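Local structure of tudor and KH domain-containing protein homolog (Bombyx mori, 5VQH) at residues A[71-74]-A[75-79]; A[111-115]-A[116-120]. The protein takes part in primary piRNA biogenesis in the germline, its extended Tudor domain binding the symmetrically dimethylated arginines of the Piwi proteins Siwi and Ago3. One frame throughout, in Å; residues are numbered along the deposited sequence.

Contact 1. Residues A[71-74]-A[75-79]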
loop_
_atom_site.group_PDB
_atom_site.type_symbol
_atom_site.label_atom_id
_atom_site.label_comp_id
_atom_site.label_asym_id
_atom_site.label_seq_id
_atom_site.Cartn_x
_atom_site.Cartn_y
_atom_site.Cartn_z
ATOM N N ARG A 71 -11.317 22.670 -6.649
ATOM C CA ARG A 71 -11.206 23.558 -7.798
ATOM C C ARG A 71 -9.812 23.446 -8.413
ATOM O O ARG A 71 -9.647 23.688 -9.606
ATOM C CB ARG A 71 -11.506 25.004 -7.426
ATOM C CG ARG A 71 -12.905 25.268 -6.872
ATOM C CD ARG A 71 -12.864 26.439 -5.896
ATOM N NE ARG A 71 -11.781 26.280 -4.909
ATOM C CZ ARG A 71 -11.554 27.107 -3.890
ATOM N NH1 ARG A 71 -12.343 28.161 -3.684
ATOM N NH2 ARG A 71 -10.536 26.866 -3.067
ATOM N N HIS A 72 -8.820 23.104 -7.585
ATOM C CA HIS A 72 -7.486 22.793 -8.049
ATOM C C HIS A 72 -6.950 21.518 -7.399
ATOM O O HIS A 72 -7.176 21.270 -6.222
ATOM C CB HIS A 72 -6.534 23.938 -7.730
ATOM C CG HIS A 72 -5.161 23.735 -8.291
ATOM N ND1 HIS A 72 -4.048 23.565 -7.493
ATOM C CD2 HIS A 72 -4.726 23.625 -9.571
ATOM C CE1 HIS A 72 -2.987 23.383 -8.259
ATOM N NE2 HIS A 72 -3.373 23.411 -9.523
ATOM N N VAL A 73 -6.201 20.739 -8.165
ATOM C CA VAL A 73 -5.566 19.551 -7.664
ATOM C C VAL A 73 -4.102 19.499 -8.078
ATOM O O VAL A 73 -3.759 19.829 -9.202
ATOM C CB VAL A 73 -6.302 18.291 -8.110
ATOM C CG1 VAL A 73 -6.345 18.137 -9.609
ATOM C CG2 VAL A 73 -5.680 17.060 -7.485
ATOM N N SER A 74 -3.249 19.098 -7.136
ATOM C CA SER A 74 -1.800 19.106 -7.297
ATOM C C SER A 74 -1.209 17.720 -7.042
ATOM O O SER A 74 -1.741 16.934 -6.296
ATOM C CB SER A 74 -1.154 20.106 -6.335
ATOM O OG SER A 74 -2.079 21.118 -5.994
ATOM N N VAL A 75 -0.103 17.427 -7.694
ATOM C CA VAL A 75 0.571 16.198 -7.455
ATOM C C VAL A 75 1.066 16.280 -6.033
ATOM O O VAL A 75 1.503 17.330 -5.578
ATOM C CB VAL A 75 1.700 15.999 -8.478
ATOM C CG1 VAL A 75 2.840 15.174 -7.937
ATOM C CG2 VAL A 75 1.134 15.323 -9.702
ATOM N N GLY A 76 0.958 15.164 -5.323
ATOM C CA GLY A 76 1.402 15.086 -3.949
ATOM C C GLY A 76 0.316 15.476 -2.990
ATOM O O GLY A 76 0.512 15.391 -1.797
ATOM N N GLN A 77 -0.838 15.899 -3.503
ATOM C CA GLN A 77 -1.947 16.337 -2.654
ATOM C C GLN A 77 -2.695 15.151 -2.097
ATOM O O GLN A 77 -2.981 14.215 -2.816
ATOM C CB GLN A 77 -2.918 17.159 -3.455
ATOM C CG GLN A 77 -4.037 17.812 -2.651
ATOM C CD GLN A 77 -4.892 18.770 -3.497
ATOM O OE1 GLN A 77 -4.479 19.201 -4.552
ATOM N NE2 GLN A 77 -6.090 19.100 -3.023
ATOM N N VAL A 78 -3.055 15.224 -0.818
ATOM C CA VAL A 78 -3.917 14.212 -0.190
ATOM C C VAL A 78 -5.399 14.587 -0.311
ATOM O O VAL A 78 -5.798 15.687 0.080
ATOM C CB VAL A 78 -3.554 14.010 1.283
ATOM C CG1 VAL A 78 -4.443 12.969 1.922
ATOM C CG2 VAL A 78 -2.075 13.665 1.431
ATOM N N VAL A 79 -6.196 13.641 -0.812
ATOM C CA VAL A 79 -7.589 13.860 -1.188
ATOM C C VAL A 79 -8.533 12.702 -0.776
ATOM O O VAL A 79 -8.101 11.659 -0.257
ATOM C CB VAL A 79 -7.677 14.006 -2.716
ATOM C CG1 VAL A 79 -6.959 15.280 -3.186
ATOM C CG2 VAL A 79 -7.086 12.762 -3.407
HETATM O O HOH W 1 -4.161 21.978 -4.789
#
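Gln77 reaches back along the chain to Ser74, its amide oxygen accepting the backbone N-H of a residue three positions earlier. Ser74 N to Gln77 OE1 is 2.9 Å, with 148° at the hydrogen, and the N-H comes in slightly off the carbonyl plane. Ser74 to Gln77 is a type II beta turn, closed by Gln77 N on Ser74 O at 3.1 Å; Gly76 takes the positive-phi third position. The Gln77 side chain runs out fully extended, CG opposite the backbone N (chi1 -173°) and the chain straight beyond it, which carries the amide back beside the loop at Val73 and Ser74. There it crosses Val73 at about a right angle, and OE1 lies 3.3 Å from Val73 CA. A water gathers the polar ends: it donates to Gln77 OE1 at 2.8 Å and is hydrogen-bonded to Ser74 OG at 2.6 Å and His72 ND1 at 3.1 Å. The second half of the turn, Gly76 and Gln77, makes backbone hydrogen bonds with Val94 of strand 89-98, on which Val73 also packs. With an alanine in place of Gln77, Ser74 N would probably lose its acceptor and the water one of its three protein partners. One amide oxygen thus takes two hydrogen bonds, from a backbone N-H and a water, fastening the approach to the turn at the protein surface as the chain enters strand 78-82 of the Tudor domain.

Contact 2. Residues A[111-115]-A[116-120]; sequences VFYLD and YGDSE. With 2MR (n3, n4-dimethylarginine), chain C.
This is a local contact across a beta hairpin, strands 108-113 and 119-123 at one edge of the five-stranded Tudor sheet; the end of its first strand and its loop supply Tyr113, Tyr116 and Asp118 to the dimethylarginine pocket. Val111 and Glu120 form an antiparallel hydrogen-bonded pair, with Val111 N to Glu120 O at 2.9 Å; Phe112 and Ser119 are the non-hydrogen-bonded pair next to it. Tyr113 N meets Asp118 O almost head-on to the carbonyl, and Tyr113 O takes both Gly117 N, at 2.7 Å, and Tyr116 N, which comes from above the carbonyl plane. Gly117, at positive phi, sets its oxygen 3.4 Å from Phe112 CE1.

An aromatic cage is characteristic of Tudor domains that bind methylated arginine, and here Tyr113 and Tyr116 are joined by Phe83 and Tyr90. The ligand guanidinium lies over one face of Tyr116, CZ 3.5 Å from Tyr116 CG and displaced toward the rim; Asp115 O lies over the opposite face. Methyl CQ1 comes within 3.4 Å of Tyr113 CG, approaching the ring obliquely. Asp118 CG sits between its backbone N and carbonyl carbon (chi1 49°), turning the carboxylate back to the pocket. Ligand NH2 donates to Asp118 OD2 at 3.0 Å and more weakly to OD1. Tyr113 OH is hydrogen-bonded to Val82 O, while Glu120 CG lies 3.8 Å from Tyr113 CE2, at the ring edge, and its carboxylate forms a salt bridge with Arg84.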
loop_
_atom_site.group_PDB
_atom_site.type_symbol
_atom_site.label_atom_id
_atom_site.label_comp_id
_atom_site.label_asym_id
_atom_site.label_seq_id
_atom_site.Cartn_x
_atom_site.Cartn_y
_atom_site.Cartn_z
ATOM N N VAL A 111 -3.664 7.753 -8.479
ATOM C CA VAL A 111 -3.722 7.907 -7.005
ATOM C C VAL A 111 -3.252 6.692 -6.206
ATOM O O VAL A 111 -3.461 5.552 -6.586
ATOM C CB VAL A 111 -5.118 8.301 -6.517
ATOM C CG1 VAL A 111 -5.590 9.545 -7.254
ATOM C CG2 VAL A 111 -6.125 7.196 -6.694
ATOM N N PHE A 112 -2.565 6.970 -5.114
ATOM C CA PHE A 112 -2.031 5.963 -4.210
ATOM C C PHE A 112 -2.884 5.966 -2.942
ATOM O O PHE A 112 -2.904 6.974 -2.206
ATOM C CB PHE A 112 -0.627 6.341 -3.892
ATOM C CG PHE A 112 0.003 5.526 -2.815
ATOM C CD1 PHE A 112 0.456 4.247 -3.070
ATOM C CD2 PHE A 112 0.226 6.060 -1.560
ATOM C CE1 PHE A 112 1.088 3.516 -2.081
ATOM C CE2 PHE A 112 0.867 5.321 -0.575
ATOM C CZ PHE A 112 1.298 4.062 -0.837
ATOM N N TYR A 113 -3.622 4.864 -2.725
ATOM C CA TYR A 113 -4.477 4.680 -1.553
ATOM C C TYR A 113 -3.608 4.449 -0.317
ATOM O O TYR A 113 -3.000 3.384 -0.125
ATOM C CB TYR A 113 -5.440 3.538 -1.798
ATOM C CG TYR A 113 -6.433 3.869 -2.895
ATOM C CD1 TYR A 113 -7.556 4.632 -2.628
ATOM C CD2 TYR A 113 -6.224 3.456 -4.178
ATOM C CE1 TYR A 113 -8.455 4.951 -3.609
ATOM C CE2 TYR A 113 -7.109 3.776 -5.186
ATOM C CZ TYR A 113 -8.216 4.522 -4.897
ATOM O OH TYR A 113 -9.088 4.829 -5.911
ATOM N N LEU A 114 -3.550 5.493 0.515
ATOM C CA LEU A 114 -2.522 5.660 1.548
ATOM C C LEU A 114 -2.574 4.645 2.711
ATOM O O LEU A 114 -1.582 4.415 3.353
ATOM C CB LEU A 114 -2.650 7.069 2.139
ATOM C CG LEU A 114 -2.075 8.196 1.320
ATOM C CD1 LEU A 114 -2.634 9.527 1.768
ATOM C CD2 LEU A 114 -0.589 8.206 1.435
ATOM N N ASP A 115 -3.755 4.126 3.002
ATOM C CA ASP A 115 -3.972 3.108 4.038
ATOM C C ASP A 115 -3.879 1.632 3.564
ATOM O O ASP A 115 -4.053 0.717 4.344
ATOM C CB ASP A 115 -5.340 3.384 4.673
ATOM C CG ASP A 115 -5.376 4.755 5.353
ATOM O OD1 ASP A 115 -4.491 4.979 6.175
ATOM O OD2 ASP A 115 -6.268 5.592 5.086
ATOM N N TYR A 116 -3.549 1.432 2.297
ATOM C CA TYR A 116 -3.652 0.138 1.657
ATOM C C TYR A 116 -2.476 -0.141 0.752
ATOM O O TYR A 116 -1.910 -1.216 0.830
ATOM C CB TYR A 116 -4.958 0.065 0.867
ATOM C CG TYR A 116 -6.162 0.004 1.772
ATOM C CD1 TYR A 116 -6.545 -1.182 2.385
ATOM C CD2 TYR A 116 -6.878 1.136 2.067
ATOM C CE1 TYR A 116 -7.655 -1.227 3.225
ATOM C CE2 TYR A 116 -7.974 1.101 2.891
ATOM C CZ TYR A 116 -8.358 -0.069 3.485
ATOM O OH TYR A 116 -9.457 -0.063 4.340
ATOM N N GLY A 117 -2.126 0.826 -0.109
ATOM C CA GLY A 117 -0.894 0.786 -0.886
ATOM C C GLY A 117 -1.099 0.510 -2.358
ATOM O O GLY A 117 -0.150 0.562 -3.158
ATOM N N ASP A 118 -2.325 0.222 -2.746
ATOM C CA ASP A 118 -2.588 0.107 -4.156
ATOM C C ASP A 118 -2.799 1.450 -4.830
ATOM O O ASP A 118 -3.016 2.479 -4.184
ATOM C CB ASP A 118 -3.753 -0.836 -4.438
ATOM C CG ASP A 118 -4.997 -0.558 -3.604
ATOM O OD1 ASP A 118 -6.061 -0.991 -4.059
ATOM O OD2 ASP A 118 -4.943 0.028 -2.518
ATOM N N SER A 119 -2.689 1.419 -6.150
ATOM C CA SER A 119 -2.741 2.596 -6.999
ATOM C C SER A 119 -3.734 2.345 -8.135
ATOM O O SER A 119 -3.671 1.305 -8.765
ATOM C CB SER A 119 -1.358 2.862 -7.570
ATOM O OG SER A 119 -0.640 3.751 -6.753
ATOM N N GLU A 120 -4.635 3.294 -8.369
ATOM C CA GLU A 120 -5.582 3.267 -9.468
ATOM C C GLU A 120 -5.633 4.640 -10.151
ATOM O O GLU A 120 -5.245 5.647 -9.579
ATOM C CB GLU A 120 -7.000 2.952 -8.971
ATOM C CG GLU A 120 -7.220 1.592 -8.320
ATOM C CD GLU A 120 -7.102 0.414 -9.298
ATOM O OE1 GLU A 120 -7.590 0.536 -10.469
ATOM O OE2 GLU A 120 -6.520 -0.629 -8.865
HETATM N N 2MR C . -12.888 -4.864 0.894
HETATM C CA 2MR C . -12.985 -3.972 -0.276
HETATM C CB 2MR C . -11.695 -3.169 -0.399
HETATM C CG 2MR C . -11.253 -2.536 0.919
HETATM C CD 2MR C . -10.374 -1.353 0.558
HETATM N NE 2MR C . -9.184 -1.830 -0.100
HETATM C CZ 2MR C . -8.380 -0.997 -0.723
HETATM N NH1 2MR C . -8.696 0.213 -0.761
HETATM C CQ1 2MR C . -7.932 1.270 -1.389
HETATM N NH2 2MR C . -7.264 -1.428 -1.311
HETATM C CQ2 2MR C . -6.847 -2.822 -1.332
HETATM C C 2MR C . -13.243 -4.656 -1.613
HETATM O O 2MR C . -13.085 -4.067 -2.699
HETATM O OXT 2MR C . -13.632 -5.826 -1.675
#

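Overall arrangement
From the N terminus, the chain leaves helix 62-66 and turns at contact 1, residues 71-79, whose last residues already belong to strand 78-82. Strand 89-98 follows, and contact 2 at residues 111-120 then closes the hairpin between strands 108-113 and 119-123. The two contacts are in series: each closes its own short turn, and they neither nest nor cross. Their centres lie about 15 Å apart, on parts of the same antiparallel sheet, with strand 89-98 between strands 78-82 and 108-113. They touch directly where Val78 CG1 packs on Leu114 CD1, 3.9 Å away. Contact 1 lies at the surface, whereas contact 2 is buried near the centre of the chain.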